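Local atomic coordinates of uncharacterized protein MJ1062 (Methanocaldococcus jannaschii, PDB entry 3EO4), a protein that is of unknown function, though this C-terminal GNAT-type domain probably transfers acyl groups and the full-length protein may also transfer hexosyl groups. Residues E45-K48 against W49-Y53; S113-L116 against K117-N121. One frame throughout, in Å; residues are numbered along the deposited sequence.

Contact 1. Residues E45-K48 against W49-Y53; sequences EPLK and WEEHY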
ATOM      1  N   GLU A  45      13.838  -3.787  -5.039  1.00 18.55           N
ATOM      2  CA  GLU A  45      12.685  -4.511  -5.596  1.00 19.18           C
ATOM      3  C   GLU A  45      11.524  -4.474  -4.620  1.00 18.61           C
ATOM      4  O   GLU A  45      11.739  -4.298  -3.425  1.00 18.02           O
ATOM      5  CB  GLU A  45      13.027  -5.987  -5.878  1.00 19.69           C
ATOM      6  CG  GLU A  45      14.075  -6.270  -6.979  1.00 23.41           C
ATOM      7  CD  GLU A  45      13.679  -5.772  -8.381  1.00 29.18           C
ATOM      8  OE1 GLU A  45      12.493  -5.412  -8.589  1.00 34.35           O
ATOM      9  OE2 GLU A  45      14.554  -5.746  -9.278  1.00 29.88           O
ATOM     10  N   PRO A  46      10.279  -4.634  -5.120  1.00 18.88           N
ATOM     11  CA  PRO A  46       9.161  -4.800  -4.192  1.00 18.93           C
ATOM     12  C   PRO A  46       9.366  -6.058  -3.346  1.00 19.16           C
ATOM     13  O   PRO A  46      10.139  -6.940  -3.722  1.00 18.74           O
ATOM     14  CB  PRO A  46       7.959  -4.991  -5.127  1.00 18.20           C
ATOM     15  CG  PRO A  46       8.372  -4.400  -6.391  1.00 18.46           C
ATOM     16  CD  PRO A  46       9.825  -4.694  -6.521  1.00 18.53           C
ATOM     17  N   LEU A  47       8.674  -6.140  -2.218  1.00 20.03           N
ATOM     18  CA  LEU A  47       8.782  -7.306  -1.325  1.00 19.89           C
ATOM     19  C   LEU A  47       8.016  -8.506  -1.839  1.00 19.64           C
ATOM     20  O   LEU A  47       7.107  -8.360  -2.641  1.00 20.87           O
ATOM     21  CB  LEU A  47       8.233  -6.926   0.041  1.00 20.47           C
ATOM     22  CG  LEU A  47       9.145  -6.412   1.156  1.00 22.08           C
ATOM     23  CD1 LEU A  47      10.405  -5.691   0.669  1.00 21.95           C
ATOM     24  CD2 LEU A  47       8.338  -5.575   2.124  1.00 19.81           C
ATOM     25  N   LYS A  48       8.371  -9.701  -1.385  1.00 18.59           N
ATOM     26  CA  LYS A  48       7.540 -10.873  -1.642  1.00 17.34           C
ATOM     27  C   LYS A  48       6.817 -11.221  -0.342  1.00 16.14           C
ATOM     28  O   LYS A  48       7.384 -11.072   0.739  1.00 16.04           O
ATOM     29  CB  LYS A  48       8.391 -12.043  -2.146  1.00 16.89           C
ATOM     30  CG  LYS A  48       9.251 -11.646  -3.330  1.00 18.42           C
ATOM     31  CD  LYS A  48      10.007 -12.820  -3.941  1.00 21.14           C
ATOM     32  CE  LYS A  48      11.118 -12.296  -4.811  1.00 21.96           C
ATOM     33  NZ  LYS A  48      11.838 -13.402  -5.483  1.00 24.06           N
ATOM     34  N   TRP A  49       5.567 -11.662  -0.441  1.00 15.25           N
ATOM     35  CA  TRP A  49       4.808 -12.067   0.740  1.00 13.97           C
ATOM     36  C   TRP A  49       5.613 -13.036   1.638  1.00 14.39           C
ATOM     37  O   TRP A  49       5.711 -12.816   2.847  1.00 14.53           O
ATOM     38  CB  TRP A  49       3.467 -12.680   0.344  1.00 12.89           C
ATOM     39  CG  TRP A  49       2.664 -13.169   1.523  1.00 12.29           C
ATOM     40  CD1 TRP A  49       2.437 -14.466   1.881  1.00 11.81           C
ATOM     41  CD2 TRP A  49       1.967 -12.356   2.486  1.00 11.46           C
ATOM     42  NE1 TRP A  49       1.658 -14.514   3.016  1.00 10.96           N
ATOM     43  CE2 TRP A  49       1.366 -13.232   3.411  1.00 11.64           C
ATOM     44  CE3 TRP A  49       1.818 -10.967   2.665  1.00 12.52           C
ATOM     45  CZ2 TRP A  49       0.597 -12.772   4.491  1.00 10.75           C
ATOM     46  CZ3 TRP A  49       1.062 -10.503   3.757  1.00 11.24           C
ATOM     47  CH2 TRP A  49       0.458 -11.410   4.645  1.00 11.01           C
ATOM     48  N   GLU A  50       6.213 -14.071   1.057  1.00 14.24           N
ATOM     49  CA  GLU A  50       6.953 -15.041   1.874  1.00 15.78           C
ATOM     50  C   GLU A  50       8.025 -14.369   2.740  1.00 16.25           C
ATOM     51  O   GLU A  50       8.127 -14.672   3.920  1.00 15.77           O
ATOM     52  CB  GLU A  50       7.510 -16.199   1.022  1.00 16.30           C
ATOM     53  CG  GLU A  50       8.733 -15.820   0.216  1.00 19.58           C
ATOM     54  CD  GLU A  50       8.610 -16.192  -1.238  1.00 23.12           C
ATOM     55  OE1 GLU A  50       9.172 -17.258  -1.606  1.00 24.04           O
ATOM     56  OE2 GLU A  50       7.950 -15.422  -2.005  1.00 23.26           O
ATOM     57  N   GLU A  51       8.756 -13.399   2.179  1.00 16.84           N
ATOM     58  CA  GLU A  51       9.751 -12.627   2.932  1.00 17.58           C
ATOM     59  C   GLU A  51       9.097 -11.747   3.999  1.00 17.67           C
ATOM     60  O   GLU A  51       9.548 -11.674   5.138  1.00 17.60           O
ATOM     61  CB  GLU A  51      10.523 -11.692   2.005  1.00 18.24           C
ATOM     62  CG  GLU A  51      11.226 -12.349   0.824  1.00 19.82           C
ATOM     63  CD  GLU A  51      11.691 -11.324  -0.226  1.00 24.43           C
ATOM     64  OE1 GLU A  51      11.177 -10.162  -0.260  1.00 22.77           O
ATOM     65  OE2 GLU A  51      12.569 -11.707  -1.047  1.00 28.23           O
ATOM     66  N   HIS A  52       8.047 -11.055   3.600  1.00 17.07           N
ATOM     67  CA  HIS A  52       7.318 -10.211   4.512  1.00 17.13           C
ATOM     68  C   HIS A  52       6.721 -11.002   5.685  1.00 16.44           C
ATOM     69  O   HIS A  52       6.754 -10.553   6.836  1.00 16.04           O
ATOM     70  CB  HIS A  52       6.226  -9.491   3.737  1.00 16.79           C
ATOM     71  CG  HIS A  52       5.488  -8.475   4.539  1.00 17.52           C
ATOM     72  ND1 HIS A  52       6.111  -7.396   5.127  1.00 18.48           N
ATOM     73  CD2 HIS A  52       4.172  -8.356   4.827  1.00 18.00           C
ATOM     74  CE1 HIS A  52       5.213  -6.667   5.761  1.00 17.32           C
ATOM     75  NE2 HIS A  52       4.026  -7.223   5.589  1.00 18.22           N
ATOM     76  N   TYR A  53       6.161 -12.164   5.378  1.00 16.35           N
ATOM     77  CA  TYR A  53       5.456 -12.944   6.376  1.00 16.73           C
ATOM     78  C   TYR A  53       6.444 -13.673   7.285  1.00 17.23           C
ATOM     79  O   TYR A  53       6.203 -13.863   8.478  1.00 16.94           O
ATOM     80  CB  TYR A  53       4.485 -13.933   5.704  1.00 16.85           C
ATOM     81  CG  TYR A  53       3.484 -14.519   6.668  1.00 15.98           C
ATOM     82  CD1 TYR A  53       2.523 -13.698   7.256  1.00 17.14           C
ATOM     83  CD2 TYR A  53       3.521 -15.868   7.028  1.00 15.32           C
ATOM     84  CE1 TYR A  53       1.606 -14.191   8.145  1.00 16.41           C
ATOM     85  CE2 TYR A  53       2.598 -16.380   7.937  1.00 16.50           C
ATOM     86  CZ  TYR A  53       1.638 -15.512   8.487  1.00 17.27           C
ATOM     87  OH  TYR A  53       0.692 -15.933   9.389  1.00 19.24           O
TER
HETATM   88  O   HOH W   1      11.902  -8.660  -3.159  1.00 31.57           O

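Contact 2. Residues S113-L116 against K117-N121; sequences SLVL and KWLKN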
ATOM      1  N   SER A 113       7.890  10.878  18.467  1.00 17.98           N
ATOM      2  CA  SER A 113       7.892  11.383  19.837  1.00 18.51           C
ATOM      3  C   SER A 113       6.953  10.603  20.766  1.00 18.20           C
ATOM      4  O   SER A 113       7.282  10.405  21.948  1.00 19.00           O
ATOM      5  CB  SER A 113       7.624  12.875  19.895  1.00 17.39           C
ATOM      6  OG  SER A 113       6.256  13.066  19.724  1.00 22.23           O
ATOM      7  N   LEU A 114       5.815  10.141  20.240  1.00 16.95           N
ATOM      8  CA  LEU A 114       4.956   9.198  20.982  1.00 16.58           C
ATOM      9  C   LEU A 114       5.729   7.919  21.419  1.00 15.57           C
ATOM     10  O   LEU A 114       5.628   7.477  22.548  1.00 15.40           O
ATOM     11  CB  LEU A 114       3.688   8.843  20.181  1.00 15.89           C
ATOM     12  CG  LEU A 114       2.544   9.878  20.068  1.00 16.17           C
ATOM     13  CD1 LEU A 114       1.456   9.406  19.107  1.00 12.72           C
ATOM     14  CD2 LEU A 114       1.919  10.196  21.442  1.00 17.25           C
ATOM     15  N   VAL A 115       6.497   7.342  20.517  1.00 15.37           N
ATOM     16  CA  VAL A 115       7.324   6.168  20.838  1.00 15.32           C
ATOM     17  C   VAL A 115       8.407   6.494  21.889  1.00 15.49           C
ATOM     18  O   VAL A 115       8.563   5.742  22.835  1.00 15.67           O
ATOM     19  CB  VAL A 115       7.943   5.545  19.553  1.00 15.01           C
ATOM     20  CG1 VAL A 115       8.941   4.455  19.900  1.00 13.92           C
ATOM     21  CG2 VAL A 115       6.843   4.967  18.668  1.00 14.59           C
ATOM     22  N   LEU A 116       9.105   7.630  21.744  1.00 15.73           N
ATOM     23  CA  LEU A 116      10.083   8.071  22.730  1.00 16.68           C
ATOM     24  C   LEU A 116       9.510   8.234  24.131  1.00 17.64           C
ATOM     25  O   LEU A 116      10.173   7.898  25.121  1.00 16.60           O
ATOM     26  CB  LEU A 116      10.795   9.371  22.303  1.00 16.44           C
ATOM     27  CG  LEU A 116      11.506   9.343  20.942  1.00 16.22           C
ATOM     28  CD1 LEU A 116      11.957  10.739  20.580  1.00 16.77           C
ATOM     29  CD2 LEU A 116      12.674   8.357  20.863  1.00 18.07           C
ATOM     30  N   LYS A 117       8.283   8.743  24.216  1.00 18.71           N
ATOM     31  CA  LYS A 117       7.641   8.917  25.513  1.00 20.31           C
ATOM     32  C   LYS A 117       7.361   7.546  26.147  1.00 20.37           C
ATOM     33  O   LYS A 117       7.558   7.357  27.345  1.00 21.12           O
ATOM     34  CB  LYS A 117       6.355   9.743  25.384  1.00 20.49           C
ATOM     35  CG  LYS A 117       5.851  10.351  26.704  1.00 25.05           C
ATOM     36  CD  LYS A 117       6.676  11.621  27.076  1.00 31.58           C
ATOM     37  CE  LYS A 117       6.995  11.720  28.590  1.00 32.96           C
ATOM     38  NZ  LYS A 117       5.794  11.965  29.432  1.00 34.99           N
ATOM     39  N   TRP A 118       6.900   6.597  25.342  1.00 20.60           N
ATOM     40  CA  TRP A 118       6.604   5.260  25.840  1.00 20.45           C
ATOM     41  C   TRP A 118       7.889   4.598  26.332  1.00 19.71           C
ATOM     42  O   TRP A 118       7.909   4.032  27.407  1.00 20.00           O
ATOM     43  CB  TRP A 118       5.977   4.425  24.730  1.00 21.00           C
ATOM     44  CG  TRP A 118       5.754   2.971  25.087  1.00 22.69           C
ATOM     45  CD1 TRP A 118       4.766   2.468  25.877  1.00 25.30           C
ATOM     46  CD2 TRP A 118       6.539   1.837  24.654  1.00 22.91           C
ATOM     47  NE1 TRP A 118       4.889   1.095  25.982  1.00 26.24           N
ATOM     48  CE2 TRP A 118       5.957   0.683  25.225  1.00 24.15           C
ATOM     49  CE3 TRP A 118       7.687   1.693  23.872  1.00 18.93           C
ATOM     50  CZ2 TRP A 118       6.473  -0.603  25.014  1.00 23.18           C
ATOM     51  CZ3 TRP A 118       8.193   0.418  23.652  1.00 22.23           C
ATOM     52  CH2 TRP A 118       7.591  -0.716  24.229  1.00 20.40           C
ATOM     53  N   LEU A 119       8.962   4.686  25.549  1.00 18.54           N
ATOM     54  CA  LEU A 119      10.288   4.148  25.955  1.00 17.58           C
ATOM     55  C   LEU A 119      10.825   4.714  27.272  1.00 16.93           C
ATOM     56  O   LEU A 119      11.286   3.968  28.156  1.00 15.91           O
ATOM     57  CB  LEU A 119      11.329   4.413  24.860  1.00 16.61           C
ATOM     58  CG  LEU A 119      11.157   3.663  23.558  1.00 16.97           C
ATOM     59  CD1 LEU A 119      12.141   4.253  22.550  1.00 18.24           C
ATOM     60  CD2 LEU A 119      11.408   2.134  23.780  1.00 15.23           C
ATOM     61  N   LYS A 120      10.778   6.047  27.369  1.00 16.26           N
ATOM     62  CA  LYS A 120      11.204   6.782  28.550  1.00 16.26           C
ATOM     63  C   LYS A 120      10.460   6.336  29.810  1.00 15.91           C
ATOM     64  O   LYS A 120      11.067   6.136  30.862  1.00 15.47           O
ATOM     65  CB  LYS A 120      10.993   8.286  28.353  1.00 16.45           C
ATOM     66  CG  LYS A 120      11.569   9.119  29.457  1.00 17.31           C
ATOM     67  CD  LYS A 120      11.520  10.611  29.132  1.00 19.82           C
ATOM     68  CE  LYS A 120      12.115  11.416  30.280  1.00 24.76           C
ATOM     69  NZ  LYS A 120      12.944  12.558  29.744  1.00 28.39           N
ATOM     70  N   ASN A 121       9.157   6.165  29.686  1.00 15.23           N
ATOM     71  CA  ASN A 121       8.322   5.925  30.844  1.00 16.62           C
ATOM     72  C   ASN A 121       8.554   4.545  31.480  1.00 16.59           C
ATOM     73  O   ASN A 121       8.312   4.360  32.674  1.00 16.49           O
ATOM     74  CB  ASN A 121       6.858   6.086  30.462  1.00 16.66           C
ATOM     75  CG  ASN A 121       6.427   7.538  30.404  1.00 20.06           C
ATOM     76  OD1 ASN A 121       7.178   8.460  30.778  1.00 21.28           O
ATOM     77  ND2 ASN A 121       5.189   7.753  29.960  1.00 22.80           N
TER

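Contact 1. Residues E45-K48 against W49-Y53
Leu-47 turns its CD2 to His-52, 4.2 Å from ND1, at an oblique approach to the imidazole. Both side chains also touch Met-28 on helix 24-31, and His-52 NE2 is hydrogen-bonded to Leu-24 O, which fixes the far end of the ring. Next comes Lys-48, the N-cap of helix 49-58. Its carbonyl O accepts the first helical bond, from His-52 N at 2.9 Å and nearly straight (172°). Its amide N is met by the side chain of Glu-51, three residues on: Lys-48 N to Glu-51 OE1 is 3.1 Å, and the N-H arrives from above the carboxylate plane. This is the N3-to-N-cap half of a capping box; the reciprocal half is missing because a lysine side chain offers no acceptor. Placed beside its own backbone N (chi1 -53°) and then extended, the Lys-48 chain runs alongside Glu-50 and crosses Glu-51 at a slant, with CB 3.4 Å from Glu-50 OE2 and CD 4.0 Å from Glu-51 OE2. The ammonium stops short of a salt bridge, NZ lying 4.8 Å from Glu-51 OE2, and makes a cation-pi contact with Phe-101 of the second subunit. Cutting the side chain back to an alanine here would probably leave that ring without its cation and take away the ammonium that lies near the carboxylates of Glu-50 and Glu-51.

Contact 2. Residues S113-L116 against K117-N121
Four successive i to i+4 bonds link Ser-113 through Leu-116 to Lys-117 through Lys-120, and their geometry is that of a regular alpha-helix: Leu-119 N meets Val-115 O at 2.9 Å with an N-H...O angle of 171°, whereas Trp-118 N to Leu-114 O is longer, 3.2 Å. Between side chains the contact is mainly aliphatic. Val-115 and Leu-119, one turn apart, run alongside each other in the same direction, with Val-115 CG1 4.2 Å from Leu-119 CD1. CG1 stands opposite its own backbone N (chi1 172°), and this rotation puts that methyl next to the leucine. Leu-119 CG also lies 3.4 Å from Val-115 O, the carbonyl oxygen that its own N binds. Leu-116 CD2 comes to 4.5 Å from Leu-119 CD1, a looser approach. Trp-118 sets its CB 3.5 Å from Val-115 O while its indole leads off the helix to meet Trp-65 edge-to-face. Val-115 and Leu-119 both reach Ile-93, and Val-115 also touches Val-81 and Val-83, so this apolar side rests on the antiparallel sheet, while Leu-119 further touches Leu-86 and Tyr-124, two residues lining the pocket that holds the bound polyether. A helix following strand 92-97 and packed on the sheet is typical of the GNAT fold, where the equivalent helix begins at the acyl-CoA pyrophosphate loop.

Overall arrangement
Contact 1 comes first along the chain, at the start of helix 49-58, and contact 2 follows in the C-terminal half of helix 107-121, with strands 63-71, 74-84 and 92-97 between them. Their centres are 30 Å apart and their nearest atoms about 17 Å, on opposite sides of the chain's centre, so neither touches the other although both belong to one GNAT domain. Their surroundings differ as well. Contact 1 is a surface helix start within reach of the second subunit, which places it at the dimer interface. Contact 2 meets no other protein chain of the assembly and instead joins its helix to the five-stranded sheet beside the polyether pocket.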